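Local coordinates for protein beta-agarase AgaA (Microbulbifer thermotolerans, PDB 3WZ1) that hydrolyses beta-1,4-galactosidic linkages inside agarose chains, releasing neoagarotetraose as its main product, through the GH16 catalytic domain described here, at residues L115-W120 with I236-Q241; Y165-A170 with Q214-P219. All blocks are in the same frame, centred on the assembly; numbering follows the deposited sequence.

Interaction 1. Residues L115-W120 with I236-Q241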
ATOM      1  N   LEU A 115       9.152  -9.559   3.818  1.00  8.35           N
ATOM      2  CA  LEU A 115       8.335  -8.460   4.319  1.00  8.50           C
ATOM      3  C   LEU A 115       7.247  -8.088   3.339  1.00  8.33           C
ATOM      4  O   LEU A 115       7.432  -8.191   2.129  1.00  8.54           O
ATOM      5  CB  LEU A 115       9.219  -7.236   4.521  1.00  8.64           C
ATOM      6  CG  LEU A 115      10.378  -7.395   5.500  1.00  8.85           C
ATOM      7  CD1 LEU A 115      11.373  -6.270   5.332  1.00  9.08           C
ATOM      8  CD2 LEU A 115       9.832  -7.426   6.917  1.00  9.03           C
ATOM      9  N   ALA A 116       6.141  -7.574   3.869  1.00  7.83           N
ATOM     10  CA  ALA A 116       5.136  -6.927   3.027  1.00  7.80           C
ATOM     11  C   ALA A 116       5.643  -5.578   2.531  1.00  8.02           C
ATOM     12  O   ALA A 116       6.140  -4.785   3.333  1.00  7.93           O
ATOM     13  CB  ALA A 116       3.847  -6.723   3.819  1.00  7.82           C
ATOM     14  N   SER A 117       5.535  -5.334   1.219  1.00  7.54           N
ATOM     15  CA  SER A 117       5.679  -4.013   0.604  1.00  7.59           C
ATOM     16  C   SER A 117       4.261  -3.505   0.392  1.00  7.55           C
ATOM     17  O   SER A 117       3.452  -4.169  -0.281  1.00  7.57           O
ATOM     18  CB  SER A 117       6.438  -4.070  -0.733  1.00  7.93           C
ATOM     19  OG  SER A 117       7.774  -4.536  -0.571  1.00  7.76           O
ATOM     20  N   ASP A 118       3.934  -2.356   0.992  1.00  7.68           N
ATOM     21  CA  ASP A 118       2.539  -1.903   1.102  1.00  7.58           C
ATOM     22  C   ASP A 118       2.278  -0.494   0.575  1.00  7.51           C
ATOM     23  O   ASP A 118       3.078   0.426   0.779  1.00  7.51           O
ATOM     24  CB  ASP A 118       2.061  -1.932   2.558  1.00  7.76           C
ATOM     25  CG  ASP A 118       2.226  -3.286   3.218  1.00  7.97           C
ATOM     26  OD1 ASP A 118       1.915  -4.305   2.558  1.00  8.23           O
ATOM     27  OD2 ASP A 118       2.621  -3.331   4.429  1.00  8.95           O
ATOM     28  N   PHE A 119       1.112  -0.342  -0.056  1.00  7.52           N
ATOM     29  CA  PHE A 119       0.495   0.955  -0.377  1.00  7.67           C
ATOM     30  C   PHE A 119      -0.952   0.752  -0.012  1.00  7.65           C
ATOM     31  O   PHE A 119      -1.655  -0.060  -0.631  1.00  7.43           O
ATOM     32  CB  PHE A 119       0.665   1.310  -1.850  1.00  7.77           C
ATOM     33  CG  PHE A 119      -0.132   2.517  -2.300  1.00  7.98           C
ATOM     34  CD1 PHE A 119       0.003   3.754  -1.681  1.00  8.51           C
ATOM     35  CD2 PHE A 119      -1.001   2.394  -3.386  1.00  8.32           C
ATOM     36  CE1 PHE A 119      -0.721   4.865  -2.158  1.00  8.50           C
ATOM     37  CE2 PHE A 119      -1.723   3.490  -3.846  1.00  8.55           C
ATOM     38  CZ  PHE A 119      -1.569   4.716  -3.248  1.00  8.60           C
ATOM     39  N   TRP A 120      -1.381   1.417   1.059  1.00  7.63           N
ATOM     40  CA  TRP A 120      -2.657   1.060   1.663  1.00  7.54           C
ATOM     41  C   TRP A 120      -3.277   2.251   2.391  1.00  7.89           C
ATOM     42  O   TRP A 120      -2.684   3.321   2.466  1.00  7.71           O
ATOM     43  CB  TRP A 120      -2.485  -0.141   2.590  1.00  7.76           C
ATOM     44  CG  TRP A 120      -1.611   0.086   3.773  1.00  7.71           C
ATOM     45  CD1 TRP A 120      -0.276   0.368   3.777  1.00  7.57           C
ATOM     46  CD2 TRP A 120      -2.000  -0.012   5.150  1.00  7.71           C
ATOM     47  NE1 TRP A 120       0.188   0.444   5.058  1.00  7.87           N
ATOM     48  CE2 TRP A 120      -0.852   0.233   5.926  1.00  7.72           C
ATOM     49  CE3 TRP A 120      -3.200  -0.279   5.789  1.00  7.97           C
ATOM     50  CZ2 TRP A 120      -0.871   0.214   7.324  1.00  7.93           C
ATOM     51  CZ3 TRP A 120      -3.229  -0.279   7.175  1.00  8.05           C
ATOM     52  CH2 TRP A 120      -2.067  -0.039   7.928  1.00  7.82           C
ATOM     53  N   ILE A 236       2.390   4.306   3.060  1.00  7.83           N
ATOM     54  CA  ILE A 236       3.374   3.574   2.262  1.00  8.16           C
ATOM     55  C   ILE A 236       4.366   3.030   3.264  1.00  7.85           C
ATOM     56  O   ILE A 236       5.000   3.796   3.983  1.00  7.76           O
ATOM     57  CB  ILE A 236       4.079   4.464   1.238  1.00  9.23           C
ATOM     58  CG1 ILE A 236       3.062   5.167   0.317  1.00 10.10           C
ATOM     59  CG2 ILE A 236       5.054   3.606   0.421  1.00  9.03           C
ATOM     60  CD1 ILE A 236       3.625   6.396  -0.371  1.00 11.50           C
ATOM     61  N   ASN A 237       4.504   1.715   3.347  1.00  7.24           N
ATOM     62  CA  ASN A 237       5.411   1.151   4.320  1.00  7.21           C
ATOM     63  C   ASN A 237       5.946  -0.187   3.878  1.00  7.19           C
ATOM     64  O   ASN A 237       5.562  -0.691   2.814  1.00  7.13           O
ATOM     65  CB  ASN A 237       4.748   1.074   5.713  1.00  7.39           C
ATOM     66  CG  ASN A 237       3.756  -0.063   5.854  1.00  7.49           C
ATOM     67  OD1 ASN A 237       3.815  -1.057   5.128  1.00  7.41           O
ATOM     68  ND2 ASN A 237       2.849   0.058   6.809  1.00  7.41           N
ATOM     69  N   MET A 238       6.839  -0.758   4.688  1.00  7.04           N
ATOM     70  CA  MET A 238       6.961  -2.206   4.754  1.00  7.61           C
ATOM     71  C   MET A 238       6.495  -2.658   6.120  1.00  7.67           C
ATOM     72  O   MET A 238       6.494  -1.890   7.079  1.00  7.96           O
ATOM     73  CB  MET A 238       8.372  -2.720   4.517  1.00  7.63           C
ATOM     74  CG  MET A 238       8.768  -2.802   3.049  1.00  7.85           C
ATOM     75  SD  MET A 238      10.300  -3.683   2.744  1.00  8.63           S
ATOM     76  CE  MET A 238      11.511  -2.451   3.106  1.00  8.42           C
ATOM     77  N   GLU A 239       6.097  -3.921   6.185  1.00  7.83           N
ATOM     78  CA  GLU A 239       5.688  -4.567   7.435  1.00  8.09           C
ATOM     79  C   GLU A 239       6.272  -5.959   7.544  1.00  8.25           C
ATOM     80  O   GLU A 239       6.248  -6.744   6.584  1.00  8.30           O
ATOM     81  CB  GLU A 239       4.172  -4.673   7.527  1.00  8.23           C
ATOM     82  CG  GLU A 239       3.480  -3.330   7.710  1.00  8.29           C
ATOM     83  CD  GLU A 239       1.963  -3.408   7.686  1.00  8.57           C
ATOM     84  OE1 GLU A 239       1.406  -4.542   7.691  1.00  8.66           O
ATOM     85  OE2 GLU A 239       1.322  -2.320   7.649  1.00  8.88           O
ATOM     86  N   ASP A 240       6.737  -6.287   8.738  1.00  8.54           N
ATOM     87  CA  ASP A 240       6.919  -7.671   9.146  1.00  8.85           C
ATOM     88  C   ASP A 240       5.589  -8.020   9.802  1.00  9.12           C
ATOM     89  O   ASP A 240       5.262  -7.476  10.866  1.00  9.81           O
ATOM     90  CB  ASP A 240       8.088  -7.799  10.120  1.00  9.18           C
ATOM     91  CG  ASP A 240       8.255  -9.194  10.629  1.00  9.73           C
ATOM     92  OD1 ASP A 240       8.983  -9.994   9.978  1.00 10.55           O
ATOM     93  OD2 ASP A 240       7.603  -9.507  11.644  1.00 10.85           O
ATOM     94  N   GLN A 241       4.792  -8.861   9.142  1.00  8.79           N
ATOM     95  CA  GLN A 241       3.421  -9.130   9.555  1.00  9.03           C
ATOM     96  C   GLN A 241       3.340 -10.390  10.404  1.00  9.55           C
ATOM     97  O   GLN A 241       4.076 -11.352  10.163  1.00 10.15           O
ATOM     98  CB  GLN A 241       2.503  -9.233   8.337  1.00  8.88           C
ATOM     99  CG  GLN A 241       2.478  -7.939   7.526  1.00  9.05           C
ATOM    100  CD  GLN A 241       1.570  -7.992   6.317  1.00  9.25           C
ATOM    101  OE1 GLN A 241       1.354  -9.055   5.705  1.00  9.63           O
ATOM    102  NE2 GLN A 241       1.045  -6.837   5.941  1.00  9.48           N
TER
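A116 and E239 form one antiparallel hydrogen-bonded pair and D118 and N237 the next, so four backbone bonds lace strand 116-120 to strand 236-239. The shortest runs from A116 N to E239 O at 2.8 Å, within the carbonyl plane. The bond from N237 N to D118 O is longer, 3.2 Å, and its donor sits 34° off that plane. Between the two pairs A116 O also receives a CA-H...O contact from M238 CA at 3.1 Å. These are neighbouring strands of the GH16 beta-jelly roll, and strand 128-135, on the other side of 116-123, carries the predicted nucleophile E129 and proton donor E134.

Apolar contacts lie on the face of S117, F119, I236 and M238. I236 CG1 meets the edge of the F119 ring, 3.9 Å from CD1. At the end of the ladder, M238 runs extended through chi2 (-169°), which carries SD to 3.8 Å from L115 CD1, while the other methyl of L115, CD2, rests on D240 CB.

The polar groups gather on the opposite face, that of A116, D118, N237 and E239. The carboxylates of D118 and E239 are close, OD2 to OE2 3.6 Å, with planes 70° apart, a proximity that might raise the proton affinity of one of them. E239 OE2 also approaches W120 CZ2 at 3.4 Å, its carboxylate nearly perpendicular to the indole. E239 OE1 accepts an almost straight bond from Q241 NE2, which also binds E134, while Y136 and W243 hold Q241 OE1. Were E239 an alanine, the Q241 amide would probably lose this acceptor, though E134 remains, and a gap would open beside the W120 indole. Q241 NE2 also lies 3.5 Å from A116 CB.

Interaction 2. Residues Y165-A170 with Q214-P219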
ATOM      1  N   TYR A 165     -11.930  -8.977   9.515  1.00 14.27           N
ATOM      2  CA  TYR A 165     -12.425  -9.608   8.301  1.00 14.24           C
ATOM      3  C   TYR A 165     -11.684  -9.062   7.083  1.00 13.51           C
ATOM      4  O   TYR A 165     -11.492  -7.839   6.968  1.00 13.70           O
ATOM      5  CB  TYR A 165     -13.918  -9.322   8.084  1.00 13.97           C
ATOM      6  CG  TYR A 165     -14.367  -9.723   6.700  1.00 13.75           C
ATOM      7  CD1 TYR A 165     -14.709 -11.040   6.401  1.00 14.01           C
ATOM      8  CD2 TYR A 165     -14.406  -8.790   5.657  1.00 13.67           C
ATOM      9  CE1 TYR A 165     -15.080 -11.426   5.115  1.00 13.96           C
ATOM     10  CE2 TYR A 165     -14.789  -9.161   4.381  1.00 13.74           C
ATOM     11  CZ  TYR A 165     -15.113 -10.483   4.103  1.00 14.04           C
ATOM     12  OH  TYR A 165     -15.471 -10.848   2.826  1.00 14.66           O
ATOM     13  N   GLN A 166     -11.272  -9.959   6.188  1.00 12.52           N
ATOM     14  CA  GLN A 166     -10.929  -9.621   4.796  1.00 12.31           C
ATOM     15  C   GLN A 166     -11.470 -10.699   3.873  1.00 12.65           C
ATOM     16  O   GLN A 166     -11.692 -11.844   4.321  1.00 12.68           O
ATOM     17  CB  GLN A 166      -9.413  -9.529   4.601  1.00 12.35           C
ATOM     18  CG  GLN A 166      -8.661 -10.853   4.845  1.00 12.50           C
ATOM     19  CD  GLN A 166      -7.211 -10.796   4.427  1.00 13.06           C
ATOM     20  OE1 GLN A 166      -6.868 -10.215   3.396  1.00 12.37           O
ATOM     21  NE2 GLN A 166      -6.345 -11.428   5.206  1.00 14.56           N
ATOM     22  N   PRO A 167     -11.634 -10.384   2.580  1.00 12.03           N
ATOM     23  CA  PRO A 167     -11.982 -11.472   1.652  1.00 12.48           C
ATOM     24  C   PRO A 167     -10.865 -12.487   1.601  1.00 12.57           C
ATOM     25  O   PRO A 167      -9.703 -12.118   1.738  1.00 12.38           O
ATOM     26  CB  PRO A 167     -12.135 -10.759   0.302  1.00 12.62           C
ATOM     27  CG  PRO A 167     -12.392  -9.331   0.654  1.00 12.41           C
ATOM     28  CD  PRO A 167     -11.600  -9.073   1.898  1.00 12.35           C
ATOM     29  N   THR A 168     -11.220 -13.763   1.428  1.00 12.81           N
ATOM     30  CA  THR A 168     -10.218 -14.830   1.394  1.00 13.65           C
ATOM     31  C   THR A 168     -10.400 -15.799   0.220  1.00 14.03           C
ATOM     32  O   THR A 168      -9.803 -16.884   0.213  1.00 14.01           O
ATOM     33  CB  THR A 168     -10.201 -15.639   2.702  1.00 13.96           C
ATOM     34  OG1 THR A 168     -11.514 -16.135   2.971  1.00 15.92           O
ATOM     35  CG2 THR A 168      -9.740 -14.814   3.876  1.00 14.08           C
ATOM     36  N   ASP A 169     -11.192 -15.424  -0.777  1.00 14.04           N
ATOM     37  CA  ASP A 169     -11.320 -16.257  -1.984  1.00 14.30           C
ATOM     38  C   ASP A 169     -10.006 -16.260  -2.762  1.00 14.19           C
ATOM     39  O   ASP A 169      -9.140 -15.394  -2.562  1.00 14.18           O
ATOM     40  CB  ASP A 169     -12.469 -15.797  -2.865  1.00 14.38           C
ATOM     41  CG  ASP A 169     -12.305 -14.365  -3.333  1.00 14.42           C
ATOM     42  OD1 ASP A 169     -12.408 -13.464  -2.466  1.00 14.02           O
ATOM     43  OD2 ASP A 169     -12.083 -14.170  -4.538  1.00 15.27           O
ATOM     44  N   ALA A 170      -9.826 -17.242  -3.644  1.00 14.40           N
ATOM     45  CA  ALA A 170      -8.563 -17.403  -4.371  1.00 13.96           C
ATOM     46  C   ALA A 170      -8.145 -16.189  -5.187  1.00 13.40           C
ATOM     47  O   ALA A 170      -6.951 -15.899  -5.317  1.00 13.37           O
ATOM     48  CB  ALA A 170      -8.613 -18.627  -5.282  1.00 14.66           C
ATOM     49  N   GLN A 214     -22.316  -6.097  -0.006  1.00 17.26           N
ATOM     50  CA  GLN A 214     -22.129  -6.372   1.420  1.00 18.74           C
ATOM     51  C   GLN A 214     -21.596  -7.771   1.708  1.00 17.99           C
ATOM     52  O   GLN A 214     -20.834  -7.952   2.658  1.00 16.38           O
ATOM     53  CB  GLN A 214     -23.441  -6.159   2.173  1.00 21.72           C
ATOM     54  CG  GLN A 214     -23.304  -6.154   3.686  1.00 25.44           C
ATOM     55  CD  GLN A 214     -24.563  -5.642   4.363  1.00 27.91           C
ATOM     56  OE1 GLN A 214     -25.641  -5.658   3.764  1.00 33.69           O
ATOM     57  NE2 GLN A 214     -24.433  -5.170   5.606  1.00 29.69           N
ATOM     58  N   ASP A 215     -21.993  -8.755   0.898  1.00 18.78           N
ATOM     59  CA  ASP A 215     -21.616 -10.143   1.164  1.00 19.83           C
ATOM     60  C   ASP A 215     -20.113 -10.366   1.086  1.00 18.36           C
ATOM     61  O   ASP A 215     -19.596 -11.284   1.715  1.00 17.85           O
ATOM     62  CB  ASP A 215     -22.322 -11.107   0.209  1.00 22.44           C
ATOM     63  CG  ASP A 215     -23.800 -11.214   0.474  1.00 26.21           C
ATOM     64  OD1 ASP A 215     -24.269 -10.683   1.511  1.00 29.00           O
ATOM     65  OD2 ASP A 215     -24.498 -11.845  -0.359  1.00 30.67           O
ATOM     66  N   ILE A 216     -19.410  -9.547   0.300  1.00 15.94           N
ATOM     67  CA  ILE A 216     -17.946  -9.645   0.228  1.00 15.13           C
ATOM     68  C   ILE A 216     -17.238  -8.479   0.941  1.00 14.11           C
ATOM     69  O   ILE A 216     -16.134  -8.647   1.462  1.00 14.06           O
ATOM     70  CB  ILE A 216     -17.442  -9.816  -1.226  1.00 15.72           C
ATOM     71  CG1 ILE A 216     -15.947 -10.173  -1.247  1.00 15.79           C
ATOM     72  CG2 ILE A 216     -17.730  -8.573  -2.065  1.00 16.01           C
ATOM     73  CD1 ILE A 216     -15.412 -10.596  -2.599  1.00 16.32           C
ATOM     74  N   ILE A 217     -17.875  -7.312   0.991  1.00 13.16           N
ATOM     75  CA  ILE A 217     -17.258  -6.160   1.660  1.00 12.74           C
ATOM     76  C   ILE A 217     -17.293  -6.318   3.179  1.00 13.07           C
ATOM     77  O   ILE A 217     -16.327  -6.040   3.852  1.00 12.22           O
ATOM     78  CB  ILE A 217     -17.933  -4.833   1.224  1.00 13.22           C
ATOM     79  CG1 ILE A 217     -17.624  -4.533  -0.250  1.00 13.48           C
ATOM     80  CG2 ILE A 217     -17.532  -3.661   2.127  1.00 13.37           C
ATOM     81  CD1 ILE A 217     -16.264  -3.908  -0.534  1.00 13.68           C
ATOM     82  N   ASP A 218     -18.429  -6.742   3.722  1.00 13.35           N
ATOM     83  CA  ASP A 218     -18.599  -6.803   5.179  1.00 13.86           C
ATOM     84  C   ASP A 218     -19.730  -7.754   5.565  1.00 14.53           C
ATOM     85  O   ASP A 218     -20.740  -7.318   6.146  1.00 14.61           O
ATOM     86  CB  ASP A 218     -18.885  -5.404   5.728  1.00 13.85           C
ATOM     87  CG  ASP A 218     -19.036  -5.370   7.238  1.00 13.83           C
ATOM     88  OD1 ASP A 218     -18.418  -6.214   7.940  1.00 13.52           O
ATOM     89  OD2 ASP A 218     -19.757  -4.460   7.726  1.00 13.46           O
ATOM     90  N   PRO A 219     -19.547  -9.046   5.261  1.00 15.60           N
ATOM     91  CA  PRO A 219     -20.647  -9.977   5.530  1.00 16.52           C
ATOM     92  C   PRO A 219     -20.947 -10.136   7.020  1.00 17.74           C
ATOM     93  O   PRO A 219     -22.086 -10.469   7.367  1.00 18.49           O
ATOM     94  CB  PRO A 219     -20.168 -11.286   4.901  1.00 16.13           C
ATOM     95  CG  PRO A 219     -18.671 -11.197   4.942  1.00 16.01           C
ATOM     96  CD  PRO A 219     -18.377  -9.733   4.682  1.00 15.89           C
TER
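Y165 reaches across to the C-terminal end of the short helix 214-217 and makes the one hydrogen bond of the contact, OH to I216 O at 2.7 Å. The donor stands 33° out of the carbonyl plane, and I216 O itself lies at the edge of the phenol ring. With CG anti to the backbone N (chi1 168°), the ring extends to P219, whose CD covers one face, 3.7 Å from the ring centroid and 24° off the normal: a CH-pi contact, offset toward the hydroxyl end. P219 CG adds to it, 3.6 Å from Y165 CE1. The phenol is thus fixed both at its hydroxyl and over a face. P167 follows, its CG 4.1 Å from I216 CG1, the pyrrolidine crossing the isoleucine chain at about a right angle. Farther on, D169 touches I216 CD1 only loosely with OD1 and is held chiefly by a salt bridge to R209. On the helix side I217 O is bonded by H154 of strand 150-158, while I216 and I217 pack on V211. In this GH16 jelly roll, the contact thereby joins the end of strand 163-165 and the loop after it to the helical turn after strand 206-212.

Interaction 1 lies in the buried middle of the jelly roll, its centre about 7 Å from that of the chain, whereas interaction 2 lies nearer the periphery, its centre at about 19 Å. Their centres are 21 Å apart and their nearest atoms about 8 Å, so they do not touch. Only interaction 1 touches the predicted catalytic pair: Q241 comes within about 3 Å of E134 and W120 within about 3 Å of E129, side chain to side chain; in interaction 2 the side chain of P167 stays about 9 Å from both. The chain also links them, since helix 214-217 is followed by strand 232-239. Strand 128-135 pairs with 116-123 and with 150-158, which pairs in turn with 163-165.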